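Local coordinates for protein similar to hydroxylamine oxidoreductase (Kuenenia stuttgartiensis, PDB 6H5L) that probably works as an oxidoreductase of the hydroxylamine oxidoreductase-like multi-heme family, with bound c-type hemes, within a large reductase complex, at residues Tyr443-Gln448 with Tyr460-Phe465; Met304-Pro309 with Gly437-Val442; Ser454-Met459 with Thr496-Glu501. All blocks are in the same frame, centred on the assembly; numbering follows the deposited sequence.

In the fold
All three contacts are buried, though at different distances from the chain centre: contacts 1 and 2 are centred about 17 and 15 Å from the centre of the chain, contact 3 about 28 Å. Contacts 1 and 2 border the same heme c and touch each other, V442 packing on W464 and F465. Contacts 1 and 3 share helix 455-476 and join where the G444 carbonyl probably accepts a hydrogen bond from N458; each also reaches another subunit. Contact 2 meets no other protein chain. The chemistry follows position: sulfur and rings beside the heme in contact 1, prolines and branched aliphatic tips in contact 2, and helix packing edged by carboxylates and arginines in contact 3.

Contact 1: residues Tyr443-Gln448 with Tyr460-Phe465; sequences YGMFLQ and YNRLWF. With HEC (heme c), chain F.
A Met-aromatic contact between M445 and F465 sits next to a heme c pocket, to which the adjacent F446 belongs. M445 SD lies 5.3 Å from the centroid of the F465 ring and 63° off its normal, an oblique approach, while M445 CG is 3.9 Å from F465 CD2. The bend at chi2 (87°) turns the thioether along helix 460-465: M445 SD comes 3.5 Å from N461 CB, and the methyl M445 CE settles 3.7 Å from R462 CG. F446 CZ meets F465 CE2 more loosely, at 4.4 Å. On the heme side F446 CE2 is 3.5 Å from HEC C2B, and HEC CAB lies at the ring edge, in its plane. No hydrogen bond crosses between the segments. Instead N461 is fixed within its own helix, its OD1 taking W464 NE1 at 3.0 Å on a lone pair in the carbonyl plane, while ND2 bonds N458. R462 sends its guanidinium to a salt bridge with E494 of helix 480-513. The short helix 443-446 thus packs on one side of helix 455-476, whose residues Y460 and L463 touch helices 356-389 and 480-513.

Contact 2: residues Met304-Pro309 with Gly437-Val442; sequences MGTVPP and GPILGV. With HEC (heme c), chain F.
P438 packs against T306 and P308 where two irregular loops of this multi-heme cytochrome fold meet, the first of them, 304-309, lying within the range of the CxxCH family. P438 CB is 3.5 Å from the carbonyl oxygen T306 O, and the P438 and P308 rings cross obliquely, P438 CG 3.9 Å from P308 CG. No hydrogen bond joins the loops; the evidence for their association is van der Waals packing, apolar between the prolines and between V307 and I439. At the start of the same loop M304 turns to the heme c, and its side chain runs along the propionate to the porphyrin edge. M304 CB lies 3.4 Å from the propionate oxygen HEC O1D, and M304 CG stays beside that same oxygen, 3.3 Å away. Beyond CG the chain is extended (chi2 172°, chi3 177°), which carries M304 SD past the carboxylate to 3.8 Å from the meso carbon HEC CHA. The methyl M304 CE ends 3.6 Å from HEC CHA, also near HEC CBD. With an alanine here, the meso edge at HEC CHA would probably lose its thioether cover, and the propionate would be freer to turn. The next residue, G305, offers its carbonyl to K468 NZ, tying the loop to helix 455-476, whose K473 bonds the heme. The second loop completes the contact through I439. Its side chain crosses that of T306 at about a right angle, and the delta methyl I439 CD1 meets two residues, lying 3.6 Å from T306 OG1 and 4.0 Å from V307 CG2.

Contact 3: residues Ser454-Met459 with Thr496-Glu501; sequences SDIENM and TRIQAE
Helices 455-459 and 496-501 run nearly antiparallel, 158° between their directions, with axes 9.5 Å apart at closest approach and I456 and I498 nearest in CA position. I456 and M459 carry most of the packing from helix 455-459, I456 where the backbones come nearest. Its CG1 stands anti to the backbone N (chi1 -161°), extending I456 CD1 across the I498 side chain at about a right angle, 3.7 Å from I498 CG2. I456 CD1 also lies 3.9 Å from E501 CB, where the aliphatic base of that glutamate packs against it. One turn on, M459 CB meets I498 CG1 at 3.7 Å, and M459 SD rests 3.7 Å from R497 CB; the R497 guanidinium leads away from this helix. The carboxylate of E501 is held by charge and water: OE1 pairs with R504, OE2 with R504 of a second subunit, and OE2 also accepts from water 2 at 2.6 Å. These arginines probably ease the proximity of D455, a like charge. At the start of its helix, S454 is the N-cap, and its N donates to E457 OE1 at 2.9 Å and 167°, one half of a capping box; S454 OG reaches the same oxygen from the opposite face of the carboxylate, and R400 adds a salt bridge. I456 and I498 also touch helix 356-389, making this an antiparallel helix pair packed on a third helix, as in a helical bundle, and bordered by neighbouring subunits.

Contact 1: residues Tyr443-Gln448 with Tyr460-Phe465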
loop_
_atom_site.group_PDB
_atom_site.type_symbol
_atom_site.label_atom_id
_atom_site.label_comp_id
_atom_site.label_asym_id
_atom_site.label_seq_id
_atom_site.Cartn_x
_atom_site.Cartn_y
_atom_site.Cartn_z
ATOM N N TYR A 443 53.207 -36.069 5.423
ATOM C CA TYR A 443 52.610 -37.158 4.651
ATOM C C TYR A 443 51.814 -38.110 5.537
ATOM O O TYR A 443 50.770 -38.626 5.121
ATOM C CB TYR A 443 53.694 -37.919 3.890
ATOM C CG TYR A 443 54.669 -38.653 4.781
ATOM C CD1 TYR A 443 55.778 -38.006 5.307
ATOM C CD2 TYR A 443 54.481 -39.993 5.093
ATOM C CE1 TYR A 443 56.671 -38.673 6.122
ATOM C CE2 TYR A 443 55.367 -40.666 5.907
ATOM C CZ TYR A 443 56.461 -40.003 6.419
ATOM O OH TYR A 443 57.350 -40.671 7.231
ATOM N N GLY A 444 52.290 -38.355 6.760
ATOM C CA GLY A 444 51.592 -39.246 7.672
ATOM C C GLY A 444 50.212 -38.763 8.064
ATOM O O GLY A 444 49.378 -39.571 8.490
ATOM N N MET A 445 49.955 -37.460 7.934
ATOM C CA MET A 445 48.611 -36.933 8.135
ATOM C C MET A 445 47.627 -37.523 7.134
ATOM O O MET A 445 46.435 -37.654 7.434
ATOM C CB MET A 445 48.633 -35.410 8.002
ATOM C CG MET A 445 47.748 -34.658 8.966
ATOM S SD MET A 445 48.592 -34.334 10.523
ATOM C CE MET A 445 47.317 -33.440 11.399
ATOM N N PHE A 446 48.111 -37.891 5.948
ATOM C CA PHE A 446 47.273 -38.256 4.813
ATOM C C PHE A 446 47.240 -39.755 4.551
ATOM O O PHE A 446 46.188 -40.293 4.194
ATOM C CB PHE A 446 47.761 -37.540 3.545
ATOM C CG PHE A 446 47.764 -36.032 3.645
ATOM C CD1 PHE A 446 48.695 -35.371 4.431
ATOM C CD2 PHE A 446 46.855 -35.277 2.925
ATOM C CE1 PHE A 446 48.698 -33.993 4.520
ATOM C CE2 PHE A 446 46.854 -33.899 3.007
ATOM C CZ PHE A 446 47.779 -33.256 3.804
ATOM N N LEU A 447 48.368 -40.440 4.720
ATOM C CA LEU A 447 48.496 -41.836 4.329
ATOM C C LEU A 447 49.315 -42.586 5.369
ATOM O O LEU A 447 50.284 -42.049 5.912
ATOM C CB LEU A 447 49.155 -41.959 2.948
ATOM C CG LEU A 447 49.519 -43.356 2.444
ATOM C CD1 LEU A 447 48.274 -44.212 2.279
ATOM C CD2 LEU A 447 50.290 -43.261 1.138
ATOM N N GLN A 448 48.917 -43.826 5.641
ATOM C CA GLN A 448 49.636 -44.706 6.551
ATOM C C GLN A 448 50.218 -45.868 5.758
ATOM O O GLN A 448 49.473 -46.666 5.178
ATOM C CB GLN A 448 48.725 -45.222 7.665
ATOM C CG GLN A 448 49.406 -46.217 8.593
ATOM C CD GLN A 448 50.597 -45.621 9.312
ATOM O OE1 GLN A 448 50.647 -44.419 9.563
ATOM N NE2 GLN A 448 51.569 -46.463 9.647
ATOM N N TYR A 460 53.116 -35.313 16.673
ATOM C CA TYR A 460 53.684 -34.017 16.324
ATOM C C TYR A 460 52.996 -33.425 15.101
ATOM O O TYR A 460 52.759 -32.214 15.038
ATOM C CB TYR A 460 55.188 -34.145 16.085
ATOM C CG TYR A 460 55.820 -32.882 15.552
ATOM C CD1 TYR A 460 55.677 -31.676 16.224
ATOM C CD2 TYR A 460 56.565 -32.894 14.380
ATOM C CE1 TYR A 460 56.251 -30.516 15.740
ATOM C CE2 TYR A 460 57.144 -31.740 13.890
ATOM C CZ TYR A 460 56.983 -30.553 14.574
ATOM O OH TYR A 460 57.559 -29.400 14.092
ATOM N N ASN A 461 52.671 -34.268 14.116
ATOM C CA ASN A 461 51.966 -33.789 12.931
ATOM C C ASN A 461 50.648 -33.122 13.308
ATOM O O ASN A 461 50.311 -32.051 12.792
ATOM C CB ASN A 461 51.726 -34.944 11.960
ATOM C CG ASN A 461 52.957 -35.288 11.147
ATOM O OD1 ASN A 461 53.865 -34.471 11.000
ATOM N ND2 ASN A 461 52.990 -36.501 10.607
ATOM N N ARG A 462 49.888 -33.741 14.214
ATOM C CA ARG A 462 48.652 -33.118 14.675
ATOM C C ARG A 462 48.924 -31.845 15.464
ATOM O O ARG A 462 48.068 -30.952 15.510
ATOM C CB ARG A 462 47.841 -34.106 15.510
ATOM C CG ARG A 462 47.128 -35.176 14.692
ATOM C CD ARG A 462 46.248 -36.056 15.565
ATOM N NE ARG A 462 47.033 -36.858 16.496
ATOM C CZ ARG A 462 47.560 -38.041 16.198
ATOM N NH1 ARG A 462 47.384 -38.560 14.990
ATOM N NH2 ARG A 462 48.260 -38.707 17.106
ATOM N N LEU A 463 50.099 -31.739 16.087
ATOM C CA LEU A 463 50.430 -30.530 16.834
ATOM C C LEU A 463 50.605 -29.338 15.899
ATOM O O LEU A 463 50.011 -28.275 16.117
ATOM C CB LEU A 463 51.692 -30.760 17.670
ATOM C CG LEU A 463 52.057 -29.752 18.767
ATOM C CD1 LEU A 463 52.926 -30.414 19.822
ATOM C CD2 LEU A 463 52.769 -28.530 18.205
ATOM N N TRP A 464 51.414 -29.493 14.849
ATOM C CA TRP A 464 51.757 -28.358 14.003
ATOM C C TRP A 464 50.853 -28.200 12.787
ATOM O O TRP A 464 50.806 -27.106 12.213
ATOM C CB TRP A 464 53.221 -28.454 13.545
ATOM C CG TRP A 464 53.508 -29.539 12.547
ATOM C CD1 TRP A 464 53.942 -30.805 12.812
ATOM C CD2 TRP A 464 53.408 -29.443 11.121
ATOM N NE1 TRP A 464 54.103 -31.507 11.643
ATOM C CE2 TRP A 464 53.782 -30.692 10.590
ATOM C CE3 TRP A 464 53.030 -28.423 10.242
ATOM C CZ2 TRP A 464 53.786 -30.950 9.222
ATOM C CZ3 TRP A 464 53.038 -28.680 8.884
ATOM C CH2 TRP A 464 53.416 -29.932 8.387
ATOM N N PHE A 465 50.125 -29.244 12.382
ATOM C CA PHE A 465 49.261 -29.147 11.214
ATOM C C PHE A 465 47.776 -29.095 11.550
ATOM O O PHE A 465 46.977 -28.750 10.674
ATOM C CB PHE A 465 49.523 -30.317 10.252
ATOM C CG PHE A 465 48.973 -30.098 8.870
ATOM C CD1 PHE A 465 49.611 -29.244 7.985
ATOM C CD2 PHE A 465 47.819 -30.744 8.456
ATOM C CE1 PHE A 465 49.109 -29.037 6.713
ATOM C CE2 PHE A 465 47.312 -30.542 7.184
ATOM C CZ PHE A 465 47.959 -29.687 6.312
HETATM FE FE HEC F . 44.545 -28.988 0.593
HETATM C CHA HEC F . 46.514 -26.478 1.738
HETATM C CHB HEC F . 47.150 -30.723 -0.533
HETATM C CHC HEC F . 42.602 -31.913 0.578
HETATM C CHD HEC F . 41.720 -27.184 1.072
HETATM N NA HEC F . 46.483 -28.645 0.588
HETATM C C1A HEC F . 47.134 -27.558 1.139
HETATM C C2A HEC F . 48.561 -27.782 0.970
HETATM C C3A HEC F . 48.728 -28.950 0.342
HETATM C C4A HEC F . 47.423 -29.522 0.086
HETATM C CMA HEC F . 50.081 -29.584 -0.047
HETATM C CAA HEC F . 49.709 -26.848 1.419
HETATM C CBA HEC F . 49.587 -25.491 0.737
HETATM C CGA HEC F . 50.346 -25.516 -0.562
HETATM O O1A HEC F . 49.734 -25.159 -1.599
HETATM O O2A HEC F . 51.545 -25.899 -0.568
HETATM N NB HEC F . 44.796 -30.973 0.042
HETATM C C1B HEC F . 46.034 -31.486 -0.265
HETATM C C2B HEC F . 45.954 -32.933 -0.239
HETATM C C3B HEC F . 44.677 -33.271 0.073
HETATM C C4B HEC F . 43.939 -32.032 0.253
HETATM C CMB HEC F . 47.195 -33.805 -0.544
HETATM C CAB HEC F . 43.970 -34.647 0.247
HETATM C CBB HEC F . 44.641 -35.875 -0.413
HETATM N NC HEC F . 42.516 -29.472 0.748
HETATM C C1C HEC F . 41.937 -30.726 0.799
HETATM C C2C HEC F . 40.557 -30.574 1.231
HETATM C C3C HEC F . 40.285 -29.258 1.261
HETATM C C4C HEC F . 41.529 -28.547 1.024
HETATM C CMC HEC F . 39.527 -31.728 1.274
HETATM C CAC HEC F . 38.931 -28.577 1.588
HETATM C CBC HEC F . 38.459 -28.923 3.016
HETATM N ND HEC F . 44.174 -27.107 1.313
HETATM C C1D HEC F . 42.902 -26.551 1.396
HETATM C C2D HEC F . 43.022 -25.196 1.885
HETATM C C3D HEC F . 44.530 -24.967 2.094
HETATM C C4D HEC F . 45.160 -26.212 1.714
HETATM C CMD HEC F . 41.858 -24.209 2.125
HETATM C CAD HEC F . 45.252 -23.699 2.605
HETATM C CBD HEC F . 44.645 -23.216 3.919
HETATM C CGD HEC F . 45.376 -21.980 4.366
HETATM O O1D HEC F . 46.439 -21.679 3.769
HETATM O O2D HEC F . 44.902 -21.304 5.316
HETATM O O HOH W 1 44.541 -29.409 2.661
#

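Contact 2: residues Met304-Pro309 with Gly437-Val442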
loop_
_atom_site.group_PDB
_atom_site.type_symbol
_atom_site.label_atom_id
_atom_site.label_comp_id
_atom_site.label_asym_id
_atom_site.label_seq_id
_atom_site.Cartn_x
_atom_site.Cartn_y
_atom_site.Cartn_z
ATOM N N MET A 304 49.641 -20.070 5.928
ATOM C CA MET A 304 48.849 -21.187 6.415
ATOM C C MET A 304 49.051 -21.447 7.898
ATOM O O MET A 304 48.225 -22.134 8.510
ATOM C CB MET A 304 49.157 -22.460 5.616
ATOM C CG MET A 304 48.133 -23.581 5.814
ATOM S SD MET A 304 48.347 -24.995 4.714
ATOM C CE MET A 304 47.050 -26.091 5.293
ATOM N N GLY A 305 50.099 -20.882 8.495
ATOM C CA GLY A 305 50.475 -21.201 9.852
ATOM C C GLY A 305 51.459 -22.340 9.966
ATOM O O GLY A 305 51.813 -22.724 11.088
ATOM N N THR A 306 51.912 -22.891 8.842
ATOM C CA THR A 306 52.833 -24.018 8.824
ATOM C C THR A 306 54.277 -23.604 8.588
ATOM O O THR A 306 55.183 -24.160 9.215
ATOM C CB THR A 306 52.418 -25.022 7.745
ATOM O OG1 THR A 306 52.354 -24.361 6.476
ATOM C CG2 THR A 306 51.058 -25.614 8.070
ATOM N N VAL A 307 54.514 -22.647 7.699
ATOM C CA VAL A 307 55.889 -22.247 7.378
ATOM C C VAL A 307 56.497 -21.533 8.580
ATOM O O VAL A 307 55.898 -20.571 9.093
ATOM C CB VAL A 307 55.907 -21.355 6.137
ATOM C CG1 VAL A 307 57.311 -20.830 5.891
ATOM C CG2 VAL A 307 55.404 -22.127 4.924
ATOM N N PRO A 308 57.658 -21.958 9.066
ATOM C CA PRO A 308 58.243 -21.331 10.256
ATOM C C PRO A 308 58.682 -19.908 9.965
ATOM O O PRO A 308 59.207 -19.621 8.879
ATOM C CB PRO A 308 59.452 -22.228 10.574
ATOM C CG PRO A 308 59.225 -23.497 9.798
ATOM C CD PRO A 308 58.478 -23.078 8.576
ATOM N N PRO A 309 58.488 -18.986 10.905
ATOM C CA PRO A 309 59.006 -17.626 10.724
ATOM C C PRO A 309 60.512 -17.568 10.941
ATOM O O PRO A 309 61.069 -18.284 11.776
ATOM C CB PRO A 309 58.262 -16.819 11.797
ATOM C CG PRO A 309 57.957 -17.822 12.862
ATOM C CD PRO A 309 57.683 -19.113 12.135
ATOM N N GLY A 437 58.375 -32.808 10.313
ATOM C CA GLY A 437 58.094 -31.369 10.439
ATOM C C GLY A 437 57.513 -30.644 9.246
ATOM O O GLY A 437 57.271 -31.257 8.234
ATOM N N PRO A 438 57.412 -29.304 9.312
ATOM C CA PRO A 438 56.791 -28.492 8.305
ATOM C C PRO A 438 57.127 -28.716 6.830
ATOM O O PRO A 438 58.217 -28.781 6.402
ATOM C CB PRO A 438 57.129 -27.052 8.687
ATOM C CG PRO A 438 58.001 -27.176 9.872
ATOM C CD PRO A 438 57.610 -28.495 10.474
ATOM N N ILE A 439 56.011 -28.778 6.142
ATOM C CA ILE A 439 55.654 -29.025 4.728
ATOM C C ILE A 439 55.885 -30.472 4.330
ATOM O O ILE A 439 54.905 -31.160 4.285
ATOM C CB ILE A 439 56.233 -28.028 3.721
ATOM C CG1 ILE A 439 56.341 -26.613 4.285
ATOM C CG2 ILE A 439 55.376 -28.073 2.472
ATOM C CD1 ILE A 439 55.059 -26.095 4.843
ATOM N N LEU A 440 57.127 -30.942 4.223
ATOM C CA LEU A 440 57.229 -32.268 3.617
ATOM C C LEU A 440 57.123 -33.420 4.610
ATOM O O LEU A 440 57.060 -34.576 4.175
ATOM C CB LEU A 440 58.528 -32.385 2.821
ATOM C CG LEU A 440 58.518 -31.536 1.546
ATOM C CD1 LEU A 440 59.662 -31.912 0.618
ATOM C CD2 LEU A 440 57.176 -31.649 0.831
ATOM N N GLY A 441 57.087 -33.154 5.910
ATOM C CA GLY A 441 56.899 -34.224 6.870
ATOM C C GLY A 441 55.461 -34.575 7.167
ATOM O O GLY A 441 55.201 -35.454 7.992
ATOM N N VAL A 442 54.507 -33.914 6.504
ATOM C CA VAL A 442 53.092 -34.065 6.840
ATOM C C VAL A 442 52.443 -35.265 6.171
ATOM O O VAL A 442 51.236 -35.474 6.341
ATOM C CB VAL A 442 52.347 -32.766 6.465
ATOM C CG1 VAL A 442 52.021 -32.736 4.971
ATOM C CG2 VAL A 442 51.101 -32.573 7.320
HETATM FE FE HEC F . 44.545 -28.988 0.593
HETATM C CHA HEC F . 46.514 -26.478 1.738
HETATM C CHB HEC F . 47.150 -30.723 -0.533
HETATM C CHC HEC F . 42.602 -31.913 0.578
HETATM C CHD HEC F . 41.720 -27.184 1.072
HETATM N NA HEC F . 46.483 -28.645 0.588
HETATM C C1A HEC F . 47.134 -27.558 1.139
HETATM C C2A HEC F . 48.561 -27.782 0.970
HETATM C C3A HEC F . 48.728 -28.950 0.342
HETATM C C4A HEC F . 47.423 -29.522 0.086
HETATM C CMA HEC F . 50.081 -29.584 -0.047
HETATM C CAA HEC F . 49.709 -26.848 1.419
HETATM C CBA HEC F . 49.587 -25.491 0.737
HETATM C CGA HEC F . 50.346 -25.516 -0.562
HETATM O O1A HEC F . 49.734 -25.159 -1.599
HETATM O O2A HEC F . 51.545 -25.899 -0.568
HETATM N NB HEC F . 44.796 -30.973 0.042
HETATM C C1B HEC F . 46.034 -31.486 -0.265
HETATM C C2B HEC F . 45.954 -32.933 -0.239
HETATM C C3B HEC F . 44.677 -33.271 0.073
HETATM C C4B HEC F . 43.939 -32.032 0.253
HETATM C CMB HEC F . 47.195 -33.805 -0.544
HETATM C CAB HEC F . 43.970 -34.647 0.247
HETATM C CBB HEC F . 44.641 -35.875 -0.413
HETATM N NC HEC F . 42.516 -29.472 0.748
HETATM C C1C HEC F . 41.937 -30.726 0.799
HETATM C C2C HEC F . 40.557 -30.574 1.231
HETATM C C3C HEC F . 40.285 -29.258 1.261
HETATM C C4C HEC F . 41.529 -28.547 1.024
HETATM C CMC HEC F . 39.527 -31.728 1.274
HETATM C CAC HEC F . 38.931 -28.577 1.588
HETATM C CBC HEC F . 38.459 -28.923 3.016
HETATM N ND HEC F . 44.174 -27.107 1.313
HETATM C C1D HEC F . 42.902 -26.551 1.396
HETATM C C2D HEC F . 43.022 -25.196 1.885
HETATM C C3D HEC F . 44.530 -24.967 2.094
HETATM C C4D HEC F . 45.160 -26.212 1.714
HETATM C CMD HEC F . 41.858 -24.209 2.125
HETATM C CAD HEC F . 45.252 -23.699 2.605
HETATM C CBD HEC F . 44.645 -23.216 3.919
HETATM C CGD HEC F . 45.376 -21.980 4.366
HETATM O O1D HEC F . 46.439 -21.679 3.769
HETATM O O2D HEC F . 44.902 -21.304 5.316
HETATM O O HOH W 1 44.541 -29.409 2.661
#

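Contact 3: residues Ser454-Met459 with Thr496-Glu501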
loop_
_atom_site.group_PDB
_atom_site.type_symbol
_atom_site.label_atom_id
_atom_site.label_comp_id
_atom_site.label_asym_id
_atom_site.label_seq_id
_atom_site.Cartn_x
_atom_site.Cartn_y
_atom_site.Cartn_z
ATOM N N SER A 454 55.379 -43.409 12.451
ATOM C CA SER A 454 55.202 -44.013 13.759
ATOM C C SER A 454 54.123 -43.256 14.532
ATOM O O SER A 454 53.514 -42.306 14.034
ATOM C CB SER A 454 56.524 -44.031 14.527
ATOM O OG SER A 454 57.029 -42.720 14.710
ATOM N N ASP A 455 53.879 -43.686 15.770
ATOM C CA ASP A 455 52.854 -43.042 16.582
ATOM C C ASP A 455 53.244 -41.609 16.927
ATOM O O ASP A 455 52.423 -40.692 16.818
ATOM C CB ASP A 455 52.606 -43.852 17.854
ATOM C CG ASP A 455 51.141 -43.890 18.244
ATOM O OD1 ASP A 455 50.386 -42.995 17.811
ATOM O OD2 ASP A 455 50.748 -44.817 18.985
ATOM N N ILE A 456 54.501 -41.393 17.327
ATOM C CA ILE A 456 54.904 -40.084 17.834
ATOM C C ILE A 456 55.056 -39.076 16.698
ATOM O O ILE A 456 54.920 -37.865 16.913
ATOM C CB ILE A 456 56.195 -40.214 18.667
ATOM C CG1 ILE A 456 56.369 -38.992 19.569
ATOM C CG2 ILE A 456 57.413 -40.409 17.768
ATOM C CD1 ILE A 456 57.460 -39.148 20.601
ATOM N N GLU A 457 55.344 -39.545 15.480
ATOM C CA GLU A 457 55.467 -38.630 14.347
ATOM C C GLU A 457 54.126 -37.995 13.995
ATOM O O GLU A 457 54.065 -36.807 13.649
ATOM C CB GLU A 457 56.051 -39.368 13.142
ATOM C CG GLU A 457 57.557 -39.552 13.203
ATOM C CD GLU A 457 58.069 -40.467 12.113
ATOM O OE1 GLU A 457 57.733 -41.670 12.143
ATOM O OE2 GLU A 457 58.798 -39.984 11.221
ATOM N N ASN A 458 53.040 -38.764 14.084
ATOM C CA ASN A 458 51.716 -38.219 13.823
ATOM C C ASN A 458 51.164 -37.430 15.000
ATOM O O ASN A 458 50.306 -36.567 14.799
ATOM C CB ASN A 458 50.750 -39.342 13.457
ATOM C CG ASN A 458 50.578 -39.494 11.955
ATOM O OD1 ASN A 458 51.337 -38.919 11.175
ATOM N ND2 ASN A 458 49.578 -40.266 11.542
ATOM N N MET A 459 51.630 -37.702 16.220
ATOM C CA MET A 459 51.315 -36.813 17.331
ATOM C C MET A 459 51.841 -35.413 17.055
ATOM O O MET A 459 51.110 -34.425 17.188
ATOM C CB MET A 459 51.909 -37.348 18.634
ATOM C CG MET A 459 51.390 -38.697 19.079
ATOM S SD MET A 459 52.277 -39.319 20.525
ATOM C CE MET A 459 51.543 -40.944 20.696
ATOM N N THR A 496 52.134 -33.560 25.783
ATOM C CA THR A 496 52.047 -34.562 26.842
ATOM C C THR A 496 52.233 -35.965 26.281
ATOM O O THR A 496 52.998 -36.770 26.826
ATOM C CB THR A 496 50.702 -34.452 27.562
ATOM O OG1 THR A 496 50.532 -33.122 28.061
ATOM C CG2 THR A 496 50.637 -35.434 28.722
ATOM N N ARG A 497 51.540 -36.277 25.182
ATOM C CA ARG A 497 51.653 -37.601 24.579
ATOM C C ARG A 497 53.042 -37.832 23.999
ATOM O O ARG A 497 53.563 -38.952 24.047
ATOM C CB ARG A 497 50.590 -37.779 23.494
ATOM C CG ARG A 497 49.150 -37.663 23.975
ATOM C CD ARG A 497 48.190 -37.897 22.818
ATOM N NE ARG A 497 46.790 -37.913 23.234
ATOM C CZ ARG A 497 45.958 -36.885 23.107
ATOM N NH1 ARG A 497 46.380 -35.746 22.575
ATOM N NH2 ARG A 497 44.700 -36.997 23.510
ATOM N N ILE A 498 53.657 -36.784 23.444
ATOM C CA ILE A 498 54.976 -36.932 22.839
ATOM C C ILE A 498 56.028 -37.213 23.904
ATOM O O ILE A 498 56.916 -38.052 23.712
ATOM C CB ILE A 498 55.322 -35.683 22.007
ATOM C CG1 ILE A 498 54.427 -35.606 20.768
ATOM C CG2 ILE A 498 56.788 -35.688 21.606
ATOM C CD1 ILE A 498 54.554 -34.310 20.003
ATOM N N GLN A 499 55.943 -36.526 25.047
ATOM C CA GLN A 499 56.909 -36.757 26.116
ATOM C C GLN A 499 56.749 -38.148 26.715
ATOM O O GLN A 499 57.744 -38.830 26.990
ATOM C CB GLN A 499 56.767 -35.688 27.198
ATOM C CG GLN A 499 57.179 -34.294 26.756
ATOM C CD GLN A 499 57.120 -33.286 27.885
ATOM O OE1 GLN A 499 56.764 -33.621 29.015
ATOM N NE2 GLN A 499 57.471 -32.041 27.586
ATOM N N ALA A 500 55.504 -38.582 26.930
ATOM C CA ALA A 500 55.271 -39.912 27.484
ATOM C C ALA A 500 55.759 -40.996 26.534
ATOM O O ALA A 500 56.306 -42.015 26.971
ATOM C CB ALA A 500 53.785 -40.099 27.793
ATOM N N GLU A 501 55.577 -40.791 25.229
ATOM C CA GLU A 501 56.044 -41.773 24.256
ATOM C C GLU A 501 57.565 -41.774 24.162
ATOM O O GLU A 501 58.183 -42.840 24.051
ATOM C CB GLU A 501 55.414 -41.497 22.890
ATOM C CG GLU A 501 55.821 -42.472 21.796
ATOM C CD GLU A 501 55.199 -43.849 21.955
ATOM O OE1 GLU A 501 54.433 -44.064 22.920
ATOM O OE2 GLU A 501 55.477 -44.720 21.105
HETATM O O HOH W 2 56.244 -44.012 18.670
#